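Local coordinates for protein aminopeptidase C (Lactobacillus rhamnosus, PDB 4K7C) that probably acts as a papain-like cysteine aminopeptidase of the bleomycin hydrolase type, removing residues from the N terminus of peptides as a hexamer, at residues A[170-175]-A[216-221]; A[98-103]-A[136-141]; A[177-182]-A[208-213]; A[111-116]-A[202-207]. All coordinates share one frame; numbering follows the deposited sequence. Where two conformers were deposited one is given.

Interaction 1: A[170-175]-A[216-221]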
loop_
_atom_site.group_PDB
_atom_site.type_symbol
_atom_site.label_atom_id
_atom_site.label_comp_id
_atom_site.label_asym_id
_atom_site.label_seq_id
_atom_site.Cartn_x
_atom_site.Cartn_y
_atom_site.Cartn_z
ATOM N N ASN A 170 -2.005 13.132 -21.995
ATOM C CA ASN A 170 -3.204 12.626 -22.697
ATOM C C ASN A 170 -4.313 13.648 -22.886
ATOM O O ASN A 170 -4.840 13.801 -23.985
ATOM C CB ASN A 170 -3.723 11.340 -22.048
ATOM C CG ASN A 170 -2.828 10.123 -22.330
ATOM N N GLU A 171 -4.670 14.387 -21.842
ATOM C CA GLU A 171 -5.778 15.364 -21.921
ATOM C C GLU A 171 -5.420 16.566 -22.861
ATOM O O GLU A 171 -6.251 17.046 -23.670
ATOM C CB GLU A 171 -6.181 15.866 -20.537
ATOM C CG GLU A 171 -6.721 14.858 -19.464
ATOM C CD GLU A 171 -6.401 15.214 -17.874
ATOM O OE1 GLU A 171 -6.609 16.385 -17.333
ATOM O OE2 GLU A 171 -5.949 14.250 -17.102
ATOM N N LEU A 172 -4.173 16.997 -22.788
ATOM C CA LEU A 172 -3.695 18.054 -23.681
ATOM C C LEU A 172 -3.767 17.564 -25.135
ATOM O O LEU A 172 -4.243 18.288 -25.977
ATOM C CB LEU A 172 -2.282 18.533 -23.281
ATOM C CG LEU A 172 -1.515 19.409 -24.307
ATOM C CD1 LEU A 172 -2.324 20.666 -24.544
ATOM C CD2 LEU A 172 -0.120 19.654 -23.837
ATOM N N ASN A 173 -3.269 16.368 -25.443
ATOM C CA ASN A 173 -3.351 15.904 -26.833
ATOM C C ASN A 173 -4.810 15.781 -27.274
ATOM O O ASN A 173 -5.143 16.160 -28.416
ATOM C CB ASN A 173 -2.638 14.575 -27.056
ATOM C CG ASN A 173 -1.152 14.760 -27.015
ATOM O OD1 ASN A 173 -0.631 15.669 -27.658
ATOM N ND2 ASN A 173 -0.470 13.972 -26.232
ATOM N N GLY A 174 -5.680 15.282 -26.380
ATOM C CA GLY A 174 -7.108 15.157 -26.748
ATOM C C GLY A 174 -7.735 16.488 -27.116
ATOM O O GLY A 174 -8.425 16.646 -28.127
ATOM N N LEU A 175 -7.495 17.511 -26.297
ATOM C CA LEU A 175 -8.119 18.837 -26.515
ATOM C C LEU A 175 -7.448 19.560 -27.665
ATOM O O LEU A 175 -8.149 20.121 -28.504
ATOM C CB LEU A 175 -8.011 19.728 -25.242
ATOM C CG LEU A 175 -8.644 21.121 -25.339
ATOM C CD1 LEU A 175 -10.137 20.988 -25.611
ATOM C CD2 LEU A 175 -8.310 21.914 -24.045
ATOM N N ALA A 216 0.046 27.594 -22.931
ATOM C CA ALA A 216 0.529 28.399 -21.809
ATOM C C ALA A 216 -0.187 27.938 -20.553
ATOM O O ALA A 216 0.430 27.730 -19.463
ATOM C CB ALA A 216 0.271 29.856 -22.116
ATOM N N TYR A 217 -1.481 27.693 -20.681
ATOM C CA TYR A 217 -2.229 27.216 -19.489
ATOM C C TYR A 217 -1.765 25.810 -19.035
ATOM O O TYR A 217 -1.697 25.533 -17.829
ATOM C CB TYR A 217 -3.702 27.137 -19.756
ATOM C CG TYR A 217 -4.456 28.441 -19.668
ATOM C CD1 TYR A 217 -3.800 29.681 -19.670
ATOM C CD2 TYR A 217 -5.827 28.448 -19.720
ATOM C CE1 TYR A 217 -4.501 30.904 -19.641
ATOM C CE2 TYR A 217 -6.534 29.650 -19.660
ATOM C CZ TYR A 217 -5.878 30.870 -19.658
ATOM O OH TYR A 217 -6.637 32.006 -19.588
ATOM N N THR A 218 -1.542 24.920 -19.982
ATOM C CA THR A 218 -1.118 23.536 -19.664
ATOM C C THR A 218 0.307 23.368 -19.233
ATOM O O THR A 218 0.600 22.527 -18.403
ATOM C CB THR A 218 -1.460 22.544 -20.782
ATOM O OG1 THR A 218 -1.006 22.969 -22.072
ATOM C CG2 THR A 218 -2.969 22.342 -20.797
ATOM N N LEU A 219 1.197 24.140 -19.860
ATOM C CA LEU A 219 2.631 23.907 -19.801
ATOM C C LEU A 219 3.439 25.034 -19.164
ATOM O O LEU A 219 4.576 24.760 -18.726
ATOM C CB LEU A 219 3.136 23.678 -21.219
ATOM C CG LEU A 219 2.520 22.493 -21.999
ATOM C CD1 LEU A 219 3.183 22.384 -23.351
ATOM C CD2 LEU A 219 2.638 21.169 -21.222
ATOM N N GLY A 220 2.832 26.211 -19.051
ATOM C CA GLY A 220 3.495 27.443 -18.528
ATOM C C GLY A 220 3.967 28.376 -19.667
ATOM O O GLY A 220 3.883 28.104 -20.864
ATOM N N ASN A 221 4.473 29.519 -19.229
ATOM C CA ASN A 221 5.024 30.499 -20.140
ATOM C C ASN A 221 6.469 30.166 -20.430
ATOM O O ASN A 221 7.314 30.028 -19.517
ATOM C CB ASN A 221 5.028 31.856 -19.506
ATOM C CG ASN A 221 3.665 32.379 -19.144
ATOM O OD1 ASN A 221 2.658 32.246 -19.882
ATOM N ND2 ASN A 221 3.595 32.850 -17.930
#

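Interaction 2: A[98-103]-A[136-141]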
loop_
_atom_site.group_PDB
_atom_site.type_symbol
_atom_site.label_atom_id
_atom_site.label_comp_id
_atom_site.label_asym_id
_atom_site.label_seq_id
_atom_site.Cartn_x
_atom_site.Cartn_y
_atom_site.Cartn_z
ATOM N N TYR A 98 10.225 22.670 -22.018
ATOM C CA TYR A 98 10.580 23.769 -22.933
ATOM C C TYR A 98 10.441 23.316 -24.381
ATOM O O TYR A 98 9.732 23.963 -25.150
ATOM C CB TYR A 98 11.972 24.372 -22.600
ATOM C CG TYR A 98 12.278 25.646 -23.369
ATOM C CD1 TYR A 98 11.764 26.894 -22.999
ATOM C CD2 TYR A 98 13.044 25.575 -24.507
ATOM C CE1 TYR A 98 12.065 28.045 -23.737
ATOM C CE2 TYR A 98 13.289 26.720 -25.283
ATOM C CZ TYR A 98 12.846 27.931 -24.849
ATOM O OH TYR A 98 13.157 29.102 -25.610
ATOM N N THR A 99 11.059 22.172 -24.724
ATOM C CA THR A 99 10.980 21.652 -26.081
ATOM C C THR A 99 9.595 21.183 -26.375
ATOM O O THR A 99 9.114 21.323 -27.498
ATOM C CB THR A 99 11.988 20.500 -26.334
ATOM O OG1 THR A 99 12.012 19.625 -25.171
ATOM C CG2 THR A 99 13.358 21.032 -26.551
ATOM N N PHE A 100 8.849 20.751 -25.335
ATOM C CA PHE A 100 7.503 20.204 -25.538
ATOM C C PHE A 100 6.560 21.340 -25.922
ATOM O O PHE A 100 5.672 21.238 -26.831
ATOM C CB PHE A 100 7.009 19.548 -24.255
ATOM C CG PHE A 100 5.810 18.611 -24.416
ATOM C CD1 PHE A 100 5.725 17.666 -25.426
ATOM C CD2 PHE A 100 4.801 18.606 -23.445
ATOM C CE1 PHE A 100 4.692 16.784 -25.488
ATOM C CE2 PHE A 100 3.733 17.706 -23.487
ATOM C CZ PHE A 100 3.686 16.781 -24.510
ATOM N N PHE A 101 6.704 22.445 -25.230
ATOM C CA PHE A 101 5.886 23.617 -25.555
ATOM C C PHE A 101 5.994 24.039 -27.058
ATOM O O PHE A 101 5.006 24.146 -27.739
ATOM C CB PHE A 101 6.225 24.790 -24.568
ATOM C CG PHE A 101 5.352 26.046 -24.793
ATOM C CD1 PHE A 101 4.309 26.394 -23.961
ATOM C CD2 PHE A 101 5.591 26.843 -25.898
ATOM C CE1 PHE A 101 3.563 27.546 -24.209
ATOM C CE2 PHE A 101 4.828 27.958 -26.163
ATOM C CZ PHE A 101 3.782 28.279 -25.357
ATOM N N TRP A 102 7.231 24.305 -27.509
ATOM C CA TRP A 102 7.524 24.815 -28.833
ATOM C C TRP A 102 7.223 23.770 -29.897
ATOM O O TRP A 102 6.669 24.093 -30.944
ATOM C CB TRP A 102 8.942 25.277 -28.895
ATOM C CG TRP A 102 9.170 26.496 -28.054
ATOM C CD1 TRP A 102 10.066 26.654 -27.036
ATOM C CD2 TRP A 102 8.485 27.747 -28.177
ATOM N NE1 TRP A 102 9.979 27.934 -26.530
ATOM C CE2 TRP A 102 9.020 28.615 -27.212
ATOM C CE3 TRP A 102 7.487 28.217 -29.009
ATOM C CZ2 TRP A 102 8.576 29.984 -27.057
ATOM C CZ3 TRP A 102 7.013 29.540 -28.848
ATOM C CH2 TRP A 102 7.544 30.399 -27.877
ATOM N N ASP A 103 7.427 22.503 -29.563
ATOM C CA ASP A 103 7.067 21.438 -30.454
ATOM C C ASP A 103 5.551 21.427 -30.757
ATOM O O ASP A 103 5.059 21.433 -31.937
ATOM C CB ASP A 103 7.521 20.078 -29.918
ATOM C CG ASP A 103 7.232 18.963 -30.890
ATOM O OD1 ASP A 103 7.726 19.057 -32.041
ATOM O OD2 ASP A 103 6.499 17.959 -30.484
ATOM N N GLN A 136 -1.537 16.227 -34.329
ATOM C CA GLN A 136 -0.213 16.258 -33.791
ATOM C C GLN A 136 -0.062 15.118 -32.806
ATOM O O GLN A 136 -1.039 14.454 -32.480
ATOM C CB GLN A 136 0.068 17.595 -33.152
ATOM C CG GLN A 136 -0.959 17.972 -32.086
ATOM C CD GLN A 136 -0.618 17.401 -30.714
ATOM O OE1 GLN A 136 0.525 17.486 -30.219
ATOM N NE2 GLN A 136 -1.589 16.809 -30.099
ATOM N N GLN A 137 1.140 14.911 -32.319
ATOM C CA GLN A 137 1.385 13.946 -31.270
ATOM C C GLN A 137 2.641 14.328 -30.522
ATOM O O GLN A 137 3.361 15.242 -30.906
ATOM C CB GLN A 137 1.506 12.550 -31.891
ATOM C CG GLN A 137 2.629 12.383 -32.912
ATOM C CD GLN A 137 2.644 11.004 -33.571
ATOM O OE1 GLN A 137 2.922 10.042 -32.923
ATOM N NE2 GLN A 137 2.361 10.937 -34.876
ATOM N N ASP A 138 2.921 13.607 -29.456
ATOM C CA ASP A 138 4.140 13.847 -28.647
ATOM C C ASP A 138 5.436 13.541 -29.333
ATOM O O ASP A 138 6.405 14.226 -29.063
ATOM C CB ASP A 138 4.120 13.099 -27.303
ATOM C CG ASP A 138 3.102 13.651 -26.298
ATOM O OD1 ASP A 138 2.323 14.609 -26.539
ATOM O OD2 ASP A 138 2.993 13.046 -25.187
ATOM N N GLY A 139 5.484 12.485 -30.171
ATOM C CA GLY A 139 6.706 12.040 -30.739
ATOM C C GLY A 139 7.346 12.899 -31.827
ATOM O O GLY A 139 6.688 13.748 -32.478
ATOM N N GLY A 140 8.567 12.490 -32.161
ATOM C CA GLY A 140 9.296 13.156 -33.220
ATOM C C GLY A 140 10.540 12.428 -33.686
ATOM O O GLY A 140 10.719 11.211 -33.480
ATOM N N GLN A 141 11.380 13.159 -34.416
ATOM C CA GLN A 141 12.638 12.655 -34.905
ATOM C C GLN A 141 13.726 13.716 -34.644
ATOM O O GLN A 141 13.416 14.895 -34.371
ATOM C CB GLN A 141 12.484 12.312 -36.416
ATOM C CG GLN A 141 11.294 11.432 -36.738
ATOM C CD GLN A 141 11.387 10.690 -38.069
ATOM O OE1 GLN A 141 12.429 10.676 -38.720
ATOM N NE2 GLN A 141 10.312 10.048 -38.456
HETATM O O HOH W 1 4.982 17.162 -28.738
#

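Interaction 3: A[177-182]-A[208-213]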
loop_
_atom_site.group_PDB
_atom_site.type_symbol
_atom_site.label_atom_id
_atom_site.label_comp_id
_atom_site.label_asym_id
_atom_site.label_seq_id
_atom_site.Cartn_x
_atom_site.Cartn_y
_atom_site.Cartn_z
ATOM N N ASN A 177 -5.985 18.173 -30.280
ATOM C CA ASN A 177 -6.394 17.485 -31.514
ATOM C C ASN A 177 -7.795 17.899 -31.898
ATOM O O ASN A 177 -8.088 18.114 -33.078
ATOM C CB ASN A 177 -6.223 15.965 -31.339
ATOM C CG ASN A 177 -4.822 15.535 -31.459
ATOM O OD1 ASN A 177 -3.915 16.292 -31.883
ATOM N ND2 ASN A 177 -4.572 14.312 -31.079
ATOM N N LEU A 178 -8.656 18.070 -30.898
ATOM C CA LEU A 178 -10.042 18.462 -31.163
ATOM C C LEU A 178 -10.049 19.851 -31.777
ATOM O O LEU A 178 -10.646 20.127 -32.843
ATOM C CB LEU A 178 -10.814 18.436 -29.898
ATOM C CG LEU A 178 -12.131 19.212 -29.829
ATOM C CD1 LEU A 178 -13.100 18.813 -30.933
ATOM C CD2 LEU A 178 -12.805 19.125 -28.469
ATOM N N LYS A 179 -9.262 20.721 -31.143
ATOM C CA LYS A 179 -9.124 22.130 -31.610
ATOM C C LYS A 179 -8.608 22.168 -33.085
ATOM O O LYS A 179 -9.173 22.885 -33.957
ATOM C CB LYS A 179 -8.178 22.912 -30.674
ATOM C CG LYS A 179 -7.896 24.348 -31.102
ATOM C CD LYS A 179 -9.122 25.213 -31.218
ATOM C CE LYS A 179 -8.820 26.708 -31.169
ATOM N NZ LYS A 179 -7.813 27.087 -32.112
ATOM N N LEU A 180 -7.559 21.420 -33.377
ATOM C CA LEU A 180 -6.958 21.427 -34.688
ATOM C C LEU A 180 -7.896 20.892 -35.723
ATOM O O LEU A 180 -8.054 21.502 -36.811
ATOM C CB LEU A 180 -5.663 20.675 -34.737
ATOM C CG LEU A 180 -4.531 21.177 -33.878
ATOM C CD1 LEU A 180 -3.378 20.196 -33.896
ATOM C CD2 LEU A 180 -4.107 22.613 -34.301
ATOM N N ARG A 181 -8.626 19.840 -35.363
ATOM C CA ARG A 181 -9.653 19.308 -36.305
ATOM C C ARG A 181 -10.799 20.278 -36.610
ATOM O O ARG A 181 -11.246 20.435 -37.766
ATOM C CB ARG A 181 -10.171 17.944 -35.774
ATOM C CG ARG A 181 -9.217 16.809 -35.906
ATOM C CD ARG A 181 -9.820 15.556 -35.276
ATOM N NE ARG A 181 -8.875 14.451 -35.343
ATOM C CZ ARG A 181 -8.456 13.687 -34.343
ATOM N NH1 ARG A 181 -8.848 13.875 -33.074
ATOM N NH2 ARG A 181 -7.682 12.665 -34.662
ATOM N N LYS A 182 -11.285 20.978 -35.617
ATOM C CA LYS A 182 -12.308 21.955 -35.739
ATOM C C LYS A 182 -11.809 23.065 -36.647
ATOM O O LYS A 182 -12.538 23.555 -37.500
ATOM C CB LYS A 182 -12.650 22.562 -34.399
ATOM C CG LYS A 182 -13.622 23.706 -34.509
ATOM C CD LYS A 182 -13.988 24.275 -33.165
ATOM C CE LYS A 182 -15.153 25.265 -33.334
ATOM N NZ LYS A 182 -14.559 26.514 -33.724
ATOM N N LEU A 208 -4.048 30.217 -33.917
ATOM C CA LEU A 208 -2.760 30.090 -33.224
ATOM C C LEU A 208 -2.759 30.798 -31.898
ATOM O O LEU A 208 -2.156 30.269 -30.959
ATOM C CB LEU A 208 -1.576 30.505 -34.084
ATOM C CG LEU A 208 -1.264 29.540 -35.239
ATOM C CD1 LEU A 208 -0.221 30.115 -36.123
ATOM C CD2 LEU A 208 -0.780 28.217 -34.771
ATOM N N ALA A 209 -3.416 31.965 -31.782
ATOM C CA ALA A 209 -3.496 32.696 -30.508
ATOM C C ALA A 209 -4.179 31.811 -29.464
ATOM O O ALA A 209 -3.771 31.751 -28.363
ATOM C CB ALA A 209 -4.248 34.013 -30.584
ATOM N N GLU A 210 -5.244 31.165 -29.865
ATOM C CA GLU A 210 -5.954 30.210 -29.003
ATOM C C GLU A 210 -5.082 29.026 -28.662
ATOM O O GLU A 210 -5.070 28.647 -27.502
ATOM C CB GLU A 210 -7.217 29.747 -29.730
ATOM C CG GLU A 210 -8.222 30.866 -29.948
ATOM C CD GLU A 210 -9.241 30.628 -31.055
ATOM O OE1 GLU A 210 -8.980 29.737 -31.914
ATOM O OE2 GLU A 210 -10.295 31.277 -30.996
ATOM N N ASP A 211 -4.422 28.403 -29.628
ATOM C CA ASP A 211 -3.510 27.320 -29.341
ATOM C C ASP A 211 -2.392 27.718 -28.358
ATOM O O ASP A 211 -2.020 26.924 -27.473
ATOM C CB ASP A 211 -2.900 26.751 -30.632
ATOM C CG ASP A 211 -3.958 26.321 -31.649
ATOM O OD1 ASP A 211 -5.124 26.161 -31.197
ATOM O OD2 ASP A 211 -3.593 26.192 -32.899
ATOM N N TYR A 212 -1.841 28.923 -28.547
ATOM C CA TYR A 212 -0.845 29.454 -27.658
ATOM C C TYR A 212 -1.352 29.450 -26.206
ATOM O O TYR A 212 -0.636 29.010 -25.269
ATOM C CB TYR A 212 -0.333 30.862 -28.138
ATOM C CG TYR A 212 0.823 31.365 -27.300
ATOM C CD1 TYR A 212 2.105 31.038 -27.603
ATOM C CD2 TYR A 212 0.612 32.049 -26.109
ATOM C CE1 TYR A 212 3.166 31.397 -26.814
ATOM C CE2 TYR A 212 1.698 32.449 -25.313
ATOM C CZ TYR A 212 2.958 32.110 -25.694
ATOM O OH TYR A 212 4.011 32.473 -24.900
ATOM N N ARG A 213 -2.553 29.928 -26.001
ATOM C CA ARG A 213 -3.176 29.985 -24.700
ATOM C C ARG A 213 -3.430 28.593 -24.056
ATOM O O ARG A 213 -3.200 28.415 -22.873
ATOM C CB ARG A 213 -4.414 30.815 -24.781
ATOM C CG ARG A 213 -5.200 30.794 -23.491
ATOM C CD ARG A 213 -6.229 31.876 -23.453
ATOM N NE ARG A 213 -7.327 31.740 -24.365
ATOM C CZ ARG A 213 -7.441 32.512 -25.474
ATOM N NH1 ARG A 213 -8.522 32.438 -26.236
ATOM N NH2 ARG A 213 -6.426 33.339 -25.846
#

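Interaction 4: A[111-116]-A[202-207]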
loop_
_atom_site.group_PDB
_atom_site.type_symbol
_atom_site.label_atom_id
_atom_site.label_comp_id
_atom_site.label_asym_id
_atom_site.label_seq_id
_atom_site.Cartn_x
_atom_site.Cartn_y
_atom_site.Cartn_z
ATOM N N PHE A 111 0.397 21.674 -38.938
ATOM C CA PHE A 111 -0.850 21.049 -39.282
ATOM C C PHE A 111 -1.736 21.981 -40.141
ATOM O O PHE A 111 -2.290 21.561 -41.152
ATOM C CB PHE A 111 -1.589 20.613 -38.004
ATOM C CG PHE A 111 -2.979 20.103 -38.256
ATOM C CD1 PHE A 111 -3.212 18.781 -38.620
ATOM C CD2 PHE A 111 -4.054 20.935 -38.048
ATOM C CE1 PHE A 111 -4.524 18.355 -38.832
ATOM C CE2 PHE A 111 -5.332 20.552 -38.285
ATOM C CZ PHE A 111 -5.594 19.225 -38.667
ATOM N N TYR A 112 -1.862 23.237 -39.745
ATOM C CA TYR A 112 -2.717 24.161 -40.488
ATOM C C TYR A 112 -2.168 24.313 -41.915
ATOM O O TYR A 112 -2.945 24.428 -42.882
ATOM C CB TYR A 112 -2.789 25.498 -39.828
ATOM C CG TYR A 112 -3.431 25.533 -38.475
ATOM C CD1 TYR A 112 -4.536 24.734 -38.154
ATOM C CD2 TYR A 112 -2.969 26.414 -37.482
ATOM C CE1 TYR A 112 -5.186 24.813 -36.918
ATOM C CE2 TYR A 112 -3.602 26.511 -36.242
ATOM C CZ TYR A 112 -4.678 25.686 -35.916
ATOM O OH TYR A 112 -5.350 25.737 -34.678
ATOM N N GLU A 113 -0.867 24.380 -42.047
ATOM C CA GLU A 113 -0.259 24.583 -43.370
ATOM C C GLU A 113 -0.487 23.321 -44.211
ATOM O O GLU A 113 -0.715 23.394 -45.448
ATOM C CB GLU A 113 1.226 24.966 -43.260
ATOM C CG GLU A 113 1.428 26.404 -42.773
ATOM C CD GLU A 113 0.876 27.413 -43.771
ATOM O OE1 GLU A 113 1.063 27.125 -45.001
ATOM O OE2 GLU A 113 0.271 28.436 -43.359
ATOM N N ASN A 114 -0.431 22.164 -43.569
ATOM C CA ASN A 114 -0.753 20.897 -44.280
ATOM C C ASN A 114 -2.189 20.794 -44.726
ATOM O O ASN A 114 -2.477 20.290 -45.847
ATOM C CB ASN A 114 -0.313 19.665 -43.477
ATOM C CG ASN A 114 1.169 19.387 -43.629
ATOM O OD1 ASN A 114 1.777 19.771 -44.617
ATOM N ND2 ASN A 114 1.776 18.695 -42.645
ATOM N N VAL A 115 -3.109 21.283 -43.899
ATOM C CA VAL A 115 -4.478 21.329 -44.226
ATOM C C VAL A 115 -4.736 22.299 -45.406
ATOM O O VAL A 115 -5.550 21.982 -46.317
ATOM C CB VAL A 115 -5.346 21.835 -43.034
ATOM C CG1 VAL A 115 -6.743 22.088 -43.450
ATOM C CG2 VAL A 115 -5.383 20.757 -41.929
ATOM N N LEU A 116 -4.099 23.460 -45.363
ATOM C CA LEU A 116 -4.196 24.432 -46.469
ATOM C C LEU A 116 -3.689 23.780 -47.811
ATOM O O LEU A 116 -4.365 23.865 -48.823
ATOM C CB LEU A 116 -3.465 25.724 -46.118
ATOM C CG LEU A 116 -4.291 26.515 -45.112
ATOM C CD1 LEU A 116 -3.503 27.698 -44.588
ATOM C CD2 LEU A 116 -5.614 27.014 -45.653
ATOM N N ALA A 202 -5.208 35.642 -41.535
ATOM C CA ALA A 202 -5.786 36.248 -40.322
ATOM C C ALA A 202 -6.511 35.170 -39.457
ATOM O O ALA A 202 -6.476 35.183 -38.226
ATOM C CB ALA A 202 -6.824 37.275 -40.695
ATOM N N ALA A 203 -7.222 34.294 -40.154
ATOM C CA ALA A 203 -7.931 33.229 -39.480
ATOM C C ALA A 203 -6.896 32.337 -38.729
ATOM O O ALA A 203 -7.093 31.935 -37.527
ATOM C CB ALA A 203 -8.670 32.394 -40.543
ATOM N N LYS A 204 -5.870 31.947 -39.445
ATOM C CA LYS A 204 -4.804 31.090 -38.892
ATOM C C LYS A 204 -4.197 31.779 -37.671
ATOM O O LYS A 204 -3.931 31.165 -36.701
ATOM C CB LYS A 204 -3.749 30.715 -39.930
ATOM C CG LYS A 204 -2.882 29.595 -39.416
ATOM C CD LYS A 204 -1.653 29.189 -40.224
ATOM C CE LYS A 204 -0.703 30.355 -40.458
ATOM N NZ LYS A 204 0.508 29.771 -41.029
ATOM N N GLN A 205 -3.935 33.092 -37.740
ATOM C CA GLN A 205 -3.367 33.796 -36.576
ATOM C C GLN A 205 -4.280 33.794 -35.349
ATOM O O GLN A 205 -3.802 33.691 -34.264
ATOM C CB GLN A 205 -2.927 35.237 -36.983
ATOM C CG GLN A 205 -1.791 35.126 -38.013
ATOM C CD GLN A 205 -0.514 34.466 -37.386
ATOM O OE1 GLN A 205 -0.169 34.799 -36.262
ATOM N NE2 GLN A 205 0.138 33.565 -38.077
ATOM N N LYS A 206 -5.589 33.897 -35.529
ATOM C CA LYS A 206 -6.514 33.856 -34.432
ATOM C C LYS A 206 -6.481 32.415 -33.835
ATOM O O LYS A 206 -6.459 32.294 -32.599
ATOM C CB LYS A 206 -7.914 34.265 -34.888
ATOM C CG LYS A 206 -9.052 33.982 -33.900
ATOM C CD LYS A 206 -10.422 33.654 -34.545
ATOM C CE LYS A 206 -11.271 32.599 -33.763
ATOM N NZ LYS A 206 -11.009 31.160 -34.143
HETATM N N MSE A 207 -6.444 31.411 -34.712
HETATM C CA MSE A 207 -6.402 29.953 -34.306
HETATM C C MSE A 207 -5.163 29.695 -33.470
HETATM O O MSE A 207 -5.240 29.088 -32.381
HETATM C CB MSE A 207 -6.370 29.019 -35.484
HETATM C CG MSE A 207 -7.683 29.120 -36.244
HETATM SE SE MSE A 207 -7.427 28.223 -37.985
HETATM C CE MSE A 207 -9.249 28.697 -38.464
#

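Interaction 1: A[170-175]-A[216-221]
The hydroxyl of Thr-218 meets Leu-172 across this contact while its own helix holds it. Thr-218 OG1 is hydrogen-bonded to Ile-214 O and more weakly to Leu-215 O, both one turn back. It lies between the backbone N and the carbonyl carbon of its residue (chi1 51°), which brings it close to these carbonyls. The polar atom is thus satisfied locally, and its outer side can lie against hydrocarbon. Leu-172 supplies that hydrocarbon. Its CD1 is 3.6 Å from Thr-218 OG1, and CD2 of the same leucine is 3.9 Å from it. Both methyls of the one leucine lie against the oxygen. Thr-218 CG2 adds a looser touch, 4.2 Å from Leu-172 CD1. CD2 also reaches the next residue: Leu-172 CD2 and Leu-219 CD2 are 4.1 Å apart, and the two leucine side chains run at about a right angle. Leu-172 reaches across with its CG anti to the backbone N (chi1 167°). No hydrogen bond joins the two segments, so this is van der Waals packing of leucine methyls on a hydroxyl and on another leucine. A second subunit packs on Leu-175 and Tyr-217. The contact joins the first turn of helix 170-192 to the last turn of helix 197-219, just before Gly-220 leaves helical geometry. Helix 96-117 closes one side, with Lys-104 against Leu-172 and with Phe-100 and Phe-101 against Leu-219.

Interaction 2: A[98-103]-A[136-141]
This is a buried contact of a ring edge with a carboxylate, where Phe-100 of helix 96-117 meets Asp-138 in the loop between helices 126-133 and 142-152. Asp-138 OD1 lies near the plane of the ring, 3.3 Å from Phe-100 CZ. The next ring carbon, Phe-100 CE1, is 3.4 Å from Asp-138 OD1. The ring and carboxylate planes stand 80° apart. An oxygen placed there probably feels the slightly positive ring hydrogens. The phenylalanine starts off to one side of the loop, but with CG anti to the backbone N (chi1 -164°) the end of its ring is carried toward it. Stronger partners fix the carboxylate: Lys-104 and Asn-173 bind OD1, and Ser-169 binds OD2. An asparagine here would remove the negative charge facing Lys-104, which would probably keep only neutral partners such as Gln-136. One turn along the helix, Asp-103 OD2, salt-bridged to Lys-107, is 4.0 Å from Asp-138 O. A water lies between them, but its modelled separation from Asp-103 OD2 is too short to trust, so the bridge is doubtful. Gly-140 pairs through its backbone with Ala-446, consistent with a chain end lying in the substrate cleft, as in bleomycin hydrolase relatives. Helix 70-87 lies alongside, with Trp-71 bonded to Asp-138 O, while Leu-219 of helix 197-219 packs on Phe-100.

Interaction 3: A[177-182]-A[208-213]
Lys-179 crosses from helix 170-192 and puts its ammonium group between two acids of helix 197-219. Its chain approaches Glu-210 at about a right angle and meets Asp-211 on a slant. It bends about CB-CG (chi2 59°) and again about CD-CE, which sets NZ between the two carboxylates. Lys-179 NZ is 2.9 Å from Glu-210 OE1, meeting that oxygen on its anti side, 26° out of the carboxylate plane. The second bond runs from Lys-179 NZ to Asp-211 OD1 at 3.0 Å, on the syn side and 31° out of plane. Asp-211 OD1 also lies 3.3 Å from Lys-179 CG, so the chain passes close along it. The other oxygen, Asp-211 OD2, has Leu-180 CD2 at 3.9 Å. The two helix segments run almost exactly antiparallel, with their axes 11.2 Å apart. Asp-183, one turn along the same helix, is the lysine's main partner outside the two segments, and Tyr-112 of helix 96-117 binds Asp-211 OD2. A second subunit lies against the outer faces, where Arg-181 pairs with Glu-359 of that subunit. This salt-bridge network probably keeps the lysine protonated. The cluster has more acid than base, and the hydroxyl of Tyr-112 probably helps ease the excess at Asp-211.

Interaction 4: A[111-116]-A[202-207]
Lys-204 and Glu-113 form a salt bridge, with Lys-204 NZ 2.7 Å from Glu-113 OE2. The lysine meets that oxygen on its anti side, 20° out of the carboxylate plane. Asn-109 and Ser-2 O of a second subunit also bind the ammonium group. The chain of Lys-204 leaves with CG anti to the backbone N (chi1 -167°) and runs past Tyr-112, so that Lys-204 CG lies 3.7 Å from Tyr-112 CD2. A leucine in its place would probably leave Glu-113 without its counter-charge and Ser-2 O of the second subunit without this donor. Further along, Met-207, present as selenomethionine from the derivative used for the structure, stands over one face of the tyrosine ring, its SE 4.3 Å from the centroid. Met-207 CB is 3.5 Å from Tyr-112 OH, whose bond goes to Asp-211. This Met-aromatic contact and the salt bridge pack two roughly antiparallel helix segments, consistent with the helical part of the bleomycin hydrolase-type fold.

In the fold
From the N terminus, helix 96-117 opens interaction 2 at 98-103 and then interaction 4 at 111-116. The loop 136-141 closes interaction 2 first, so interactions 2 and 4 cross. Helix 170-192 then opens interactions 1 and 3 in turn. Helix 197-219 closes interaction 4, then 3, then 1. Interaction 3 is therefore nested within interaction 1, and interaction 4 crosses both. Interactions 1 and 3 pair the two later helices as a hairpin, and interaction 4 brings in the end of helix 96-117. Interaction 2 ties the start of that helix to the loop 136-141, beside the chain's last residue in space. Gln-136 links it to both hairpin contacts, through Asn-173 and Asn-177.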